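Local coordinates for protein alpha-glucosidase ([Eubacterium] rectale, PDB 6PNR) that probably cleaves alpha-linked sulfoquinovose from its glycosides, as a family 31 glycoside hydrolase, and is captured here with an aza-sugar inhibitor in its sugar-binding pocket, at residues Glu16-Leu20 and Phe104-Asp109; Leu218-Glu222 and Ser568-Val572; Lys259-Ile265 and Tyr535-Met541. One frame throughout, in Å; residues are numbered along the deposited sequence.

How the contacts relate
Contact 1 closes first along the chain, joining strand 17-22, at the edge of a small antiparallel sheet, to strand 101-107 of a larger antiparallel sheet in the beta-rich N-terminal part. Contact 2 then opens and encloses contact 3: helix 217-228 meets the loop between helix 538-568 and strand 573-574. Contact 3 lies in the TIM-barrel domain. The centres of contacts 1 and 2 are about 24 Å apart, those of contacts 2 and 3 about 38 Å. Contacts 1 and 3, about 56 Å apart between centres, lie on opposite sides of the chain's centre. Helix 538-568 starts at contact 3 and runs into the loop of contact 2, so one helix joins the two.

Contact 1: residues Glu16-Leu20 and Phe104-Asp109; sequences EKRIL and FRVAAD
An antiparallel meeting of strands 17-22 and 101-107, which belong to different sheets, brings Ile-19 beside Ala-107; on its other pairing, with Leu-12 of strand 10-14, Ile-19 and Leu-20 form a classic beta bulge. Between these two segments one backbone hydrogen bond forms, from Ala-107 N to Ile-19 O (2.7 Å). It is bent, with an angle of 137° at the hydrogen, and the donor stands above the carbonyl plane instead of on a lone pair. Two side chains crowd the same oxygen: Val-106 CG1 lies 3.3 Å from Ile-19 O, and the methyl of Ala-107 rests against it and against Arg-18 O. Beyond the bulge the contact is apolar. Leu-20 has CG anti to its carbonyl carbon (chi1 -69°), which swings CD2 back to Phe-104 CE2 at 3.7 Å and close to Val-106 CG2; the leucine and phenylalanine side chains meet at about a right angle. Leu-20 CD2 also comes to 3.8 Å from Arg-105 O, a buried oxygen with no hydrogen-bonding partner. At the other end Lys-17, bent at chi2, crosses Asp-109 at about a right angle. Lys-17 CE is the closer atom, 3.2 Å from Asp-109 OD2, with NZ in a loose salt bridge (3.6 Å) to that oxygen; a water links NZ weakly to OD1. The pairing thus probably rests mainly on buried apolar packing, with a weaker, water-assisted ion pair.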
loop_
_atom_site.group_PDB
_atom_site.type_symbol
_atom_site.label_atom_id
_atom_site.label_comp_id
_atom_site.label_asym_id
_atom_site.label_seq_id
_atom_site.Cartn_x
_atom_site.Cartn_y
_atom_site.Cartn_z
ATOM N N GLU A 16 -31.266 -19.547 18.422
ATOM C CA GLU A 16 -31.553 -20.231 17.169
ATOM C C GLU A 16 -30.668 -19.733 16.029
ATOM O O GLU A 16 -30.984 -19.955 14.855
ATOM C CB GLU A 16 -33.033 -20.079 16.818
ATOM C CG GLU A 16 -33.967 -20.684 17.855
ATOM C CD GLU A 16 -35.363 -20.094 17.787
ATOM O OE1 GLU A 16 -35.883 -19.918 16.661
ATOM O OE2 GLU A 16 -35.930 -19.791 18.863
ATOM N N LYS A 17 -29.560 -19.070 16.351
ATOM C CA LYS A 17 -28.614 -18.578 15.356
ATOM C C LYS A 17 -27.359 -19.441 15.405
ATOM O O LYS A 17 -26.734 -19.572 16.460
ATOM C CB LYS A 17 -28.279 -17.107 15.604
ATOM C CG LYS A 17 -28.106 -16.273 14.347
ATOM C CD LYS A 17 -28.823 -14.935 14.505
ATOM C CE LYS A 17 -28.697 -14.071 13.261
ATOM N NZ LYS A 17 -29.543 -12.841 13.358
ATOM N N ARG A 18 -27.001 -20.029 14.270
ATOM C CA ARG A 18 -25.801 -20.849 14.172
ATOM C C ARG A 18 -24.576 -19.938 14.111
ATOM O O ARG A 18 -24.479 -19.087 13.221
ATOM C CB ARG A 18 -25.879 -21.744 12.936
ATOM C CG ARG A 18 -24.826 -22.840 12.874
ATOM C CD ARG A 18 -24.953 -23.692 11.613
ATOM N NE ARG A 18 -24.929 -22.889 10.390
ATOM C CZ ARG A 18 -26.002 -22.621 9.651
ATOM N NH1 ARG A 18 -27.186 -23.101 10.008
ATOM N NH2 ARG A 18 -25.892 -21.877 8.555
ATOM N N ILE A 19 -23.647 -20.100 15.052
ATOM C CA ILE A 19 -22.428 -19.296 15.043
ATOM C C ILE A 19 -21.184 -20.091 14.653
ATOM O O ILE A 19 -20.193 -19.478 14.225
ATOM C CB ILE A 19 -22.200 -18.581 16.391
ATOM C CG1 ILE A 19 -21.938 -19.582 17.504
ATOM C CG2 ILE A 19 -23.371 -17.677 16.742
ATOM C CD1 ILE A 19 -21.384 -18.925 18.757
ATOM N N LEU A 20 -21.189 -21.414 14.785
ATOM C CA LEU A 20 -20.062 -22.235 14.361
ATOM C C LEU A 20 -20.561 -23.382 13.501
ATOM O O LEU A 20 -21.623 -23.953 13.768
ATOM C CB LEU A 20 -19.276 -22.815 15.549
ATOM C CG LEU A 20 -18.454 -21.867 16.422
ATOM C CD1 LEU A 20 -17.605 -22.659 17.400
ATOM C CD2 LEU A 20 -17.566 -20.954 15.565
ATOM N N PHE A 104 -9.528 -19.605 11.725
ATOM C CA PHE A 104 -10.736 -20.089 12.380
ATOM C C PHE A 104 -11.921 -19.307 11.836
ATOM O O PHE A 104 -11.910 -18.068 11.847
ATOM C CB PHE A 104 -10.636 -19.924 13.904
ATOM C CG PHE A 104 -11.798 -20.514 14.662
ATOM C CD1 PHE A 104 -11.805 -21.851 15.009
ATOM C CD2 PHE A 104 -12.882 -19.728 15.018
ATOM C CE1 PHE A 104 -12.875 -22.405 15.697
ATOM C CE2 PHE A 104 -13.958 -20.270 15.710
ATOM C CZ PHE A 104 -13.951 -21.611 16.053
ATOM N N ARG A 105 -12.939 -20.018 11.360
ATOM C CA ARG A 105 -14.105 -19.362 10.792
ATOM C C ARG A 105 -15.288 -19.370 11.745
ATOM O O ARG A 105 -15.545 -20.355 12.442
ATOM C CB ARG A 105 -14.494 -20.009 9.470
ATOM C CG ARG A 105 -13.495 -19.668 8.382
ATOM C CD ARG A 105 -14.110 -19.881 7.046
ATOM N NE ARG A 105 -13.258 -19.406 5.972
ATOM C CZ ARG A 105 -13.558 -19.578 4.697
ATOM N NH1 ARG A 105 -14.679 -20.209 4.376
ATOM N NH2 ARG A 105 -12.757 -19.123 3.753
ATOM N N VAL A 106 -16.007 -18.256 11.766
ATOM C CA VAL A 106 -17.222 -18.097 12.548
ATOM C C VAL A 106 -18.363 -17.836 11.581
ATOM O O VAL A 106 -18.263 -16.946 10.729
ATOM C CB VAL A 106 -17.100 -16.942 13.559
ATOM C CG1 VAL A 106 -18.392 -16.764 14.294
ATOM C CG2 VAL A 106 -15.955 -17.185 14.520
ATOM N N ALA A 107 -19.456 -18.586 11.733
ATOM C CA ALA A 107 -20.616 -18.403 10.873
ATOM C C ALA A 107 -21.228 -17.024 11.083
ATOM O O ALA A 107 -21.356 -16.546 12.210
ATOM C CB ALA A 107 -21.660 -19.493 11.158
ATOM N N ALA A 108 -21.639 -16.390 9.989
ATOM C CA ALA A 108 -22.179 -15.041 10.068
ATOM C C ALA A 108 -23.229 -14.856 8.986
ATOM O O ALA A 108 -23.368 -15.678 8.080
ATOM C CB ALA A 108 -21.068 -13.999 9.931
ATOM N N ASP A 109 -23.967 -13.757 9.076
ATOM C CA ASP A 109 -24.883 -13.376 8.015
ATOM C C ASP A 109 -24.669 -11.906 7.678
ATOM O O ASP A 109 -23.988 -11.170 8.400
ATOM C CB ASP A 109 -26.346 -13.667 8.393
ATOM C CG ASP A 109 -26.815 -12.901 9.619
ATOM O OD1 ASP A 109 -26.344 -11.771 9.862
ATOM O OD2 ASP A 109 -27.680 -13.433 10.345
HETATM O O HOH W 1 -27.762 -10.308 12.021
#

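Contact 2: residues Leu218-Glu222 and Ser568-Val572; sequences LKLLE and SGHPV
A histidine-carboxylate hydrogen bond ties helix 217-228 to the loop that leads from helix 538-568 into the C-terminal sheet. His-570 NE2 donates to Glu-222 OE2 (3.0 Å, 150° at the hydrogen). The oxygen sits at the ring edge, close to the imidazole plane, and accepts the N-H on its anti lone pair, the carboxylate being turned 41° from the ring. The ring is sandwiched: Leu-218 CD2 makes a CH-pi contact over one face, 3.8 Å from the centroid, while Ser-568 OG, hydrogen-bonded to Glu-564 O, lies over the other. Histidine chi1 of -52° puts CG anti to the carbonyl carbon and carries the ring back toward the helix. Its far nitrogen, ND1, bonds to Glu-564, so imidazole bridges two carboxylates, which would tend to stabilise its protonated form. Were this histidine an alanine, Glu-222 and Glu-564 would probably lose their shared partner, and Leu-218 the ring against which its methyl packs. Beside this bond the backbones approach, with Glu-222 CA directing a C-H at Ser-568 O (3.3 Å). Gly-569 turns the chain with a positive phi, and Leu-221 CD1 packs on its carbonyl O at 3.6 Å. Leu-221 CG meets Pro-571 CD on the way to strand 573-574. Helix 217-228 thus packs on the loop after helix 538-568 and, through Leu-218 and Leu-221, on Met-578.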
loop_
_atom_site.group_PDB
_atom_site.type_symbol
_atom_site.label_atom_id
_atom_site.label_comp_id
_atom_site.label_asym_id
_atom_site.label_seq_id
_atom_site.Cartn_x
_atom_site.Cartn_y
_atom_site.Cartn_z
ATOM N N LEU A 218 -25.397 -5.050 28.346
ATOM C CA LEU A 218 -24.966 -4.784 29.714
ATOM C C LEU A 218 -24.482 -6.058 30.385
ATOM O O LEU A 218 -23.431 -6.065 31.030
ATOM C CB LEU A 218 -26.103 -4.153 30.519
ATOM C CG LEU A 218 -26.491 -2.729 30.136
ATOM C CD1 LEU A 218 -27.815 -2.345 30.784
ATOM C CD2 LEU A 218 -25.399 -1.756 30.542
ATOM N N LYS A 219 -25.230 -7.158 30.236
ATOM C CA LYS A 219 -24.797 -8.419 30.838
ATOM C C LYS A 219 -23.600 -9.010 30.113
ATOM O O LYS A 219 -22.750 -9.657 30.736
ATOM C CB LYS A 219 -25.952 -9.432 30.863
ATOM C CG LYS A 219 -27.040 -9.107 31.900
ATOM C CD LYS A 219 -28.189 -10.118 31.845
ATOM C CE LYS A 219 -29.408 -9.634 32.623
ATOM N NZ LYS A 219 -30.593 -10.507 32.371
ATOM N N LEU A 220 -23.512 -8.814 28.799
ATOM C CA LEU A 220 -22.306 -9.234 28.098
ATOM C C LEU A 220 -21.067 -8.541 28.665
ATOM O O LEU A 220 -20.026 -9.180 28.858
ATOM C CB LEU A 220 -22.445 -8.952 26.608
ATOM C CG LEU A 220 -21.485 -9.761 25.750
ATOM C CD1 LEU A 220 -21.791 -11.240 25.872
ATOM C CD2 LEU A 220 -21.620 -9.311 24.324
ATOM N N LEU A 221 -21.157 -7.236 28.943
ATOM C CA LEU A 221 -20.007 -6.541 29.515
ATOM C C LEU A 221 -19.704 -7.037 30.924
ATOM O O LEU A 221 -18.535 -7.083 31.325
ATOM C CB LEU A 221 -20.243 -5.030 29.512
ATOM C CG LEU A 221 -19.614 -4.251 28.342
ATOM C CD1 LEU A 221 -18.093 -4.375 28.396
ATOM C CD2 LEU A 221 -20.145 -4.741 27.015
ATOM N N GLU A 222 -20.733 -7.426 31.686
ATOM C CA GLU A 222 -20.489 -8.068 32.979
ATOM C C GLU A 222 -19.664 -9.336 32.815
ATOM O O GLU A 222 -18.691 -9.553 33.545
ATOM C CB GLU A 222 -21.818 -8.369 33.674
ATOM C CG GLU A 222 -22.588 -7.106 33.981
ATOM C CD GLU A 222 -24.038 -7.353 34.384
ATOM O OE1 GLU A 222 -24.356 -8.493 34.811
ATOM O OE2 GLU A 222 -24.851 -6.392 34.280
ATOM N N SER A 568 -19.434 -3.604 37.727
ATOM C CA SER A 568 -20.048 -4.471 36.729
ATOM C C SER A 568 -19.403 -4.413 35.360
ATOM O O SER A 568 -19.776 -5.218 34.501
ATOM C CB SER A 568 -21.533 -4.123 36.566
ATOM O OG SER A 568 -21.656 -2.798 36.085
ATOM N N GLY A 569 -18.494 -3.482 35.096
ATOM C CA GLY A 569 -17.893 -3.455 33.780
ATOM C C GLY A 569 -18.680 -2.698 32.738
ATOM O O GLY A 569 -18.290 -2.714 31.563
ATOM N N HIS A 570 -19.761 -2.031 33.122
ATOM C CA HIS A 570 -20.454 -1.127 32.210
ATOM C C HIS A 570 -19.578 0.097 32.014
ATOM O O HIS A 570 -19.357 0.841 32.986
ATOM C CB HIS A 570 -21.809 -0.691 32.756
ATOM C CG HIS A 570 -22.686 -1.828 33.193
ATOM N ND1 HIS A 570 -23.694 -1.675 34.125
ATOM C CD2 HIS A 570 -22.712 -3.130 32.821
ATOM C CE1 HIS A 570 -24.294 -2.838 34.316
ATOM N NE2 HIS A 570 -23.722 -3.737 33.533
ATOM N N PRO A 571 -19.084 0.360 30.807
ATOM C CA PRO A 571 -18.139 1.470 30.613
ATOM C C PRO A 571 -18.802 2.819 30.852
ATOM O O PRO A 571 -20.016 2.976 30.718
ATOM C CB PRO A 571 -17.699 1.314 29.151
ATOM C CG PRO A 571 -18.846 0.587 28.471
ATOM C CD PRO A 571 -19.430 -0.328 29.545
ATOM N N VAL A 572 -17.980 3.807 31.212
ATOM C CA VAL A 572 -18.506 5.157 31.403
ATOM C C VAL A 572 -19.064 5.707 30.090
ATOM O O VAL A 572 -20.142 6.312 30.063
ATOM C CB VAL A 572 -17.427 6.076 31.996
ATOM C CG1 VAL A 572 -17.941 7.499 32.079
ATOM C CG2 VAL A 572 -17.011 5.575 33.376
#

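Contact 3: residues Lys259-Ile265 and Tyr535-Met541; sequences KTLDRNI and YDDEDTM
The guanidinium of Arg-263 carries the CG of Lys-259 on one face, 3.7 Å above the plane and displaced toward the rim, and has the carboxylate of Glu-538 at its edge. The grip is side-on and two-pronged: Arg-263 NE reaches Glu-538 OE1 (2.9 Å, 158°) on the syn lone pair of OE1, and Arg-263 NH2 reaches Glu-538 OE2 (2.6 Å, 165°) from the syn side but tilted out of the carboxylate plane. The two planes are 36° apart, so the salt bridge is twisted although both oxygens lie near the guanidinium plane. In Glu-538 the bend at chi2 brings the carboxylate over to Arg-263. Arg-263 NH1 adds a weak bond to Asp-262 OD2, extending the ionic network. Met-541 packs against the aliphatic part of Arg-263: its SD lies 3.8 Å from Arg-263 CG, its CE 3.9 Å from Lys-259 CE, and its CB against Ile-265 CD1 (4.0 Å). The extended Lys-259 runs past this thioether, and NZ donates to Tyr-535 O (3.1 Å) in the carbonyl plane. Asp-537 N-caps helix 538-568, its OD2 accepting from Thr-540 N and OG1. The start of that helix thus meets the C-terminal end of helix 250-262, the connection between parallel strands 242-245 and 267-271 in a beta-alpha-beta crossover of the TIM barrel; Thr-260 touches both strands, and Thr-540 packs on helix 504-514.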
loop_
_atom_site.group_PDB
_atom_site.type_symbol
_atom_site.label_atom_id
_atom_site.label_comp_id
_atom_site.label_asym_id
_atom_site.label_seq_id
_atom_site.Cartn_x
_atom_site.Cartn_y
_atom_site.Cartn_z
ATOM N N LYS A 259 -0.762 30.713 37.770
ATOM C CA LYS A 259 -1.534 31.437 36.761
ATOM C C LYS A 259 -2.894 30.790 36.549
ATOM O O LYS A 259 -3.927 31.469 36.493
ATOM C CB LYS A 259 -0.753 31.482 35.434
ATOM C CG LYS A 259 -1.419 32.312 34.345
ATOM C CD LYS A 259 -0.608 32.253 33.048
ATOM C CE LYS A 259 -0.952 33.425 32.136
ATOM N NZ LYS A 259 -0.081 33.497 30.918
ATOM N N THR A 260 -2.912 29.466 36.433
ATOM C CA THR A 260 -4.175 28.759 36.237
ATOM C C THR A 260 -5.131 29.007 37.400
ATOM O O THR A 260 -6.297 29.381 37.201
ATOM C CB THR A 260 -3.891 27.268 36.065
ATOM O OG1 THR A 260 -3.019 27.102 34.937
ATOM C CG2 THR A 260 -5.191 26.496 35.839
ATOM N N LEU A 261 -4.636 28.845 38.624
ATOM C CA LEU A 261 -5.451 29.115 39.805
ATOM C C LEU A 261 -5.870 30.582 39.870
ATOM O O LEU A 261 -7.003 30.894 40.262
ATOM C CB LEU A 261 -4.687 28.718 41.068
ATOM C CG LEU A 261 -4.397 27.221 41.232
ATOM C CD1 LEU A 261 -3.311 26.998 42.286
ATOM C CD2 LEU A 261 -5.665 26.453 41.591
ATOM N N ASP A 262 -4.973 31.498 39.499
ATOM C CA ASP A 262 -5.329 32.917 39.529
ATOM C C ASP A 262 -6.488 33.218 38.591
ATOM O O ASP A 262 -7.271 34.140 38.848
ATOM C CB ASP A 262 -4.125 33.787 39.164
ATOM C CG ASP A 262 -4.480 35.268 39.081
ATOM O OD1 ASP A 262 -4.782 35.876 40.135
ATOM O OD2 ASP A 262 -4.476 35.817 37.956
ATOM N N ARG A 263 -6.623 32.446 37.512
ATOM C CA ARG A 263 -7.710 32.599 36.558
ATOM C C ARG A 263 -8.952 31.808 36.960
ATOM O O ARG A 263 -9.852 31.635 36.134
ATOM C CB ARG A 263 -7.240 32.184 35.154
ATOM C CG ARG A 263 -6.763 33.353 34.276
ATOM C CD ARG A 263 -5.695 34.200 34.947
ATOM N NE ARG A 263 -4.951 34.984 33.955
ATOM C CZ ARG A 263 -3.766 35.535 34.177
ATOM N NH1 ARG A 263 -3.175 35.399 35.366
ATOM N NH2 ARG A 263 -3.168 36.212 33.213
ATOM N N ASN A 264 -9.006 31.309 38.194
ATOM C CA ASN A 264 -10.195 30.643 38.744
ATOM C C ASN A 264 -10.525 29.337 38.026
ATOM O O ASN A 264 -11.685 28.912 37.988
ATOM C CB ASN A 264 -11.411 31.575 38.725
ATOM C CG ASN A 264 -11.153 32.865 39.460
ATOM O OD1 ASN A 264 -10.502 32.876 40.515
ATOM N ND2 ASN A 264 -11.627 33.972 38.892
ATOM N N ILE A 265 -9.523 28.691 37.445
ATOM C CA ILE A 265 -9.675 27.331 36.943
ATOM C C ILE A 265 -9.379 26.381 38.093
ATOM O O ILE A 265 -8.310 26.456 38.709
ATOM C CB ILE A 265 -8.741 27.070 35.751
ATOM C CG1 ILE A 265 -9.046 28.033 34.596
ATOM C CG2 ILE A 265 -8.852 25.618 35.305
ATOM C CD1 ILE A 265 -7.904 28.132 33.589
ATOM N N TYR A 535 -3.031 28.513 28.349
ATOM C CA TYR A 535 -2.531 29.647 29.116
ATOM C C TYR A 535 -1.990 30.771 28.237
ATOM O O TYR A 535 -1.483 31.761 28.773
ATOM C CB TYR A 535 -1.459 29.184 30.102
ATOM C CG TYR A 535 -0.368 28.290 29.535
ATOM C CD1 TYR A 535 0.680 28.821 28.790
ATOM C CD2 TYR A 535 -0.361 26.926 29.789
ATOM C CE1 TYR A 535 1.686 28.010 28.278
ATOM C CE2 TYR A 535 0.635 26.105 29.280
ATOM C CZ TYR A 535 1.662 26.645 28.546
ATOM O OH TYR A 535 2.653 25.822 28.055
ATOM N N ASP A 536 -2.088 30.640 26.912
ATOM C CA ASP A 536 -1.704 31.702 25.992
ATOM C C ASP A 536 -2.759 32.790 25.880
ATOM O O ASP A 536 -2.447 33.877 25.390
ATOM C CB ASP A 536 -1.477 31.157 24.577
ATOM C CG ASP A 536 -0.202 30.325 24.437
ATOM O OD1 ASP A 536 0.661 30.340 25.341
ATOM O OD2 ASP A 536 -0.083 29.642 23.394
ATOM N N ASP A 537 -4.002 32.524 26.284
ATOM C CA ASP A 537 -5.133 33.336 25.852
ATOM C C ASP A 537 -6.082 33.543 27.021
ATOM O O ASP A 537 -6.593 32.562 27.566
ATOM C CB ASP A 537 -5.865 32.646 24.697
ATOM C CG ASP A 537 -6.991 33.492 24.126
ATOM O OD1 ASP A 537 -6.687 34.538 23.504
ATOM O OD2 ASP A 537 -8.170 33.098 24.266
ATOM N N GLU A 538 -6.348 34.808 27.388
ATOM C CA GLU A 538 -7.189 35.053 28.562
ATOM C C GLU A 538 -8.615 34.555 28.341
ATOM O O GLU A 538 -9.215 33.970 29.246
ATOM C CB GLU A 538 -7.197 36.542 28.926
ATOM C CG GLU A 538 -5.860 37.074 29.429
ATOM C CD GLU A 538 -5.362 36.353 30.672
ATOM O OE1 GLU A 538 -6.190 36.047 31.554
ATOM O OE2 GLU A 538 -4.140 36.098 30.776
ATOM N N ASP A 539 -9.173 34.777 27.142
ATOM C CA ASP A 539 -10.529 34.314 26.858
ATOM C C ASP A 539 -10.628 32.800 27.000
ATOM O O ASP A 539 -11.630 32.278 27.515
ATOM C CB ASP A 539 -10.959 34.757 25.454
ATOM C CG ASP A 539 -12.363 34.281 25.085
ATOM O OD1 ASP A 539 -13.334 34.743 25.720
ATOM O OD2 ASP A 539 -12.499 33.446 24.159
ATOM N N THR A 540 -9.586 32.082 26.580
ATOM C CA THR A 540 -9.573 30.628 26.719
ATOM C C THR A 540 -9.548 30.211 28.182
ATOM O O THR A 540 -10.242 29.264 28.575
ATOM C CB THR A 540 -8.373 30.033 25.974
ATOM O OG1 THR A 540 -8.436 30.404 24.590
ATOM C CG2 THR A 540 -8.390 28.510 26.057
ATOM N N MET A 541 -8.763 30.905 29.012
ATOM C CA MET A 541 -8.718 30.540 30.422
ATOM C C MET A 541 -10.056 30.810 31.108
ATOM O O MET A 541 -10.486 30.037 31.975
ATOM C CB MET A 541 -7.575 31.274 31.121
ATOM C CG MET A 541 -6.233 30.703 30.736
ATOM S SD MET A 541 -4.845 31.373 31.640
ATOM C CE MET A 541 -4.592 32.878 30.723
#